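Local coordinates for coat protein (Turnip yellow mosaic virus, PDB 2FZ2) that self-assembles as 180 copies into a T=3 icosahedral capsid that encloses the single-stranded RNA genome of the virus, at residues F29-P34 with L177-P182. Numbering follows the deposited sequence.
Sequences FTIKQP and LSMHSP
L177 and Q33 exchange two backbone hydrogen bonds, L177 N to Q33 O at 2.7 Å and Q33 N to L177 O at 2.9 Å. L177 O also receives the CA-H of K32, and the CD1 methyl of L177 packs on CB of Q33. Beyond CG the Q33 chain bends away, and its NE2 is hydrogen-bonded to F65 O of a second subunit. S178 faces K32 in a non-hydrogen-bonded pair, where the two CA atoms draw in to 4.2 Å. Lysine CG passes near serine CB, and the extended chain beyond it leads away to touch E72 of strand 66-80. Strands 30-42 and 169-182, neighbours in one sheet of the viral jelly-roll beta sandwich, thus illustrate the antiparallel rule that hydrogen-bonded and non-hydrogen-bonded pairs take turns; strand 66-80 flanks 169-182 on its far side. M179 accordingly repeats the doublet with I31: M179 N donates to I31 O at 2.9 Å and M179 O accepts from I31 N at 3.2 Å. With CG between its own N and carbonyl carbon (chi1 36°) and the chain bent further out, the methionine brings CE to 4.0 Å from CD1 of I31 and 4.1 Å from CG of Q33. CB of H180 comes within 4.2 Å of the CG2 methyl of T30; its ring meets that of H68 almost perpendicularly. The strand direction breaks at S181, and P182 O accepts a hydrogen bond from T15 OG1 of a third subunit.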
loop_
_atom_site.group_PDB
_atom_site.type_symbol
_atom_site.label_atom_id
_atom_site.label_comp_id
_atom_site.label_asym_id
_atom_site.label_seq_id
_atom_site.Cartn_x
_atom_site.Cartn_y
_atom_site.Cartn_z
ATOM N N PHE D 29 8.159 -51.144 97.526
ATOM C CA PHE D 29 7.728 -52.361 96.883
ATOM C C PHE D 29 6.683 -52.971 97.786
ATOM O O PHE D 29 6.750 -52.846 99.020
ATOM C CB PHE D 29 8.900 -53.329 96.697
ATOM C CG PHE D 29 10.166 -52.670 96.236
ATOM C CD1 PHE D 29 10.824 -51.732 97.048
ATOM C CD2 PHE D 29 10.703 -52.969 94.984
ATOM C CE1 PHE D 29 12.013 -51.092 96.617
ATOM C CE2 PHE D 29 11.891 -52.340 94.532
ATOM C CZ PHE D 29 12.548 -51.397 95.353
ATOM N N THR D 30 5.720 -53.627 97.152
ATOM C CA THR D 30 4.630 -54.271 97.853
ATOM C C THR D 30 4.507 -55.703 97.413
ATOM O O THR D 30 4.701 -55.998 96.230
ATOM C CB THR D 30 3.319 -53.628 97.498
ATOM O OG1 THR D 30 3.533 -52.237 97.260
ATOM C CG2 THR D 30 2.318 -53.836 98.599
ATOM N N ILE D 31 4.199 -56.588 98.357
ATOM C CA ILE D 31 3.971 -57.989 98.024
ATOM C C ILE D 31 2.649 -58.334 98.660
ATOM O O ILE D 31 2.204 -57.648 99.576
ATOM C CB ILE D 31 4.980 -58.971 98.627
ATOM C CG1 ILE D 31 5.284 -58.563 100.052
ATOM C CG2 ILE D 31 6.216 -59.097 97.756
ATOM C CD1 ILE D 31 5.496 -59.763 100.941
ATOM N N LYS D 32 2.035 -59.404 98.170
ATOM C CA LYS D 32 0.766 -59.866 98.700
ATOM C C LYS D 32 1.010 -61.242 99.324
ATOM O O LYS D 32 1.894 -61.988 98.884
ATOM C CB LYS D 32 -0.278 -59.994 97.580
ATOM C CG LYS D 32 -0.800 -58.677 96.990
ATOM C CD LYS D 32 -1.835 -58.909 95.850
ATOM C CE LYS D 32 -2.066 -57.648 94.983
ATOM N NZ LYS D 32 -2.788 -57.921 93.696
ATOM N N GLN D 33 0.231 -61.555 100.354
ATOM C CA GLN D 33 0.297 -62.837 101.039
ATOM C C GLN D 33 -1.156 -63.188 101.378
ATOM O O GLN D 33 -1.913 -62.330 101.826
ATOM C CB GLN D 33 1.134 -62.720 102.302
ATOM C CG GLN D 33 2.616 -62.875 102.054
ATOM C CD GLN D 33 3.081 -64.321 102.056
ATOM O OE1 GLN D 33 2.292 -65.253 102.226
ATOM N NE2 GLN D 33 4.377 -64.514 101.865
ATOM N N PRO D 34 -1.572 -64.442 101.134
ATOM C CA PRO D 34 -2.925 -64.941 101.386
ATOM C C PRO D 34 -2.967 -65.804 102.630
ATOM O O PRO D 34 -1.931 -66.054 103.226
ATOM C CB PRO D 34 -3.192 -65.769 100.157
ATOM C CG PRO D 34 -1.819 -66.391 99.876
ATOM C CD PRO D 34 -0.760 -65.503 100.525
ATOM N N LEU D 177 -3.671 -60.216 101.783
ATOM C CA LEU D 177 -3.350 -58.828 102.097
ATOM C C LEU D 177 -2.050 -58.354 101.451
ATOM O O LEU D 177 -1.187 -59.159 101.102
ATOM C CB LEU D 177 -3.299 -58.636 103.623
ATOM C CG LEU D 177 -2.860 -59.862 104.409
ATOM C CD1 LEU D 177 -1.421 -60.034 104.123
ATOM C CD2 LEU D 177 -3.071 -59.723 105.887
ATOM N N SER D 178 -1.934 -57.042 101.268
ATOM C CA SER D 178 -0.745 -56.453 100.675
ATOM C C SER D 178 0.048 -55.749 101.767
ATOM O O SER D 178 -0.521 -55.212 102.713
ATOM C CB SER D 178 -1.134 -55.431 99.611
ATOM O OG SER D 178 -1.075 -54.119 100.154
ATOM N N MET D 179 1.363 -55.733 101.640
ATOM C CA MET D 179 2.158 -55.066 102.649
ATOM C C MET D 179 3.424 -54.482 102.071
ATOM O O MET D 179 3.872 -54.878 100.986
ATOM C CB MET D 179 2.510 -56.039 103.765
ATOM C CG MET D 179 2.781 -57.444 103.290
ATOM S SD MET D 179 2.264 -58.624 104.535
ATOM C CE MET D 179 3.641 -59.781 104.527
ATOM N N HIS D 180 3.988 -53.525 102.801
ATOM C CA HIS D 180 5.220 -52.888 102.388
ATOM C C HIS D 180 5.896 -52.233 103.575
ATOM O O HIS D 180 5.405 -52.325 104.708
ATOM C CB HIS D 180 4.954 -51.867 101.274
ATOM C CG HIS D 180 4.047 -50.735 101.664
ATOM N ND1 HIS D 180 3.759 -50.415 102.972
ATOM C CD2 HIS D 180 3.401 -49.819 100.903
ATOM C CE1 HIS D 180 2.977 -49.349 102.998
ATOM N NE2 HIS D 180 2.745 -48.967 101.756
ATOM N N SER D 181 7.035 -51.596 103.309
ATOM C CA SER D 181 7.800 -50.904 104.341
ATOM C C SER D 181 8.204 -51.840 105.470
ATOM O O SER D 181 7.410 -52.154 106.351
ATOM C CB SER D 181 6.991 -49.735 104.904
ATOM O OG SER D 181 6.489 -48.904 103.866
ATOM N N PRO D 182 9.458 -52.294 105.452
ATOM C CA PRO D 182 9.993 -53.200 106.463
ATOM C C PRO D 182 10.078 -52.552 107.830
ATOM O O PRO D 182 10.362 -51.365 107.961
ATOM C CB PRO D 182 11.378 -53.569 105.929
ATOM C CG PRO D 182 11.409 -53.112 104.529
ATOM C CD PRO D 182 10.469 -51.960 104.446
#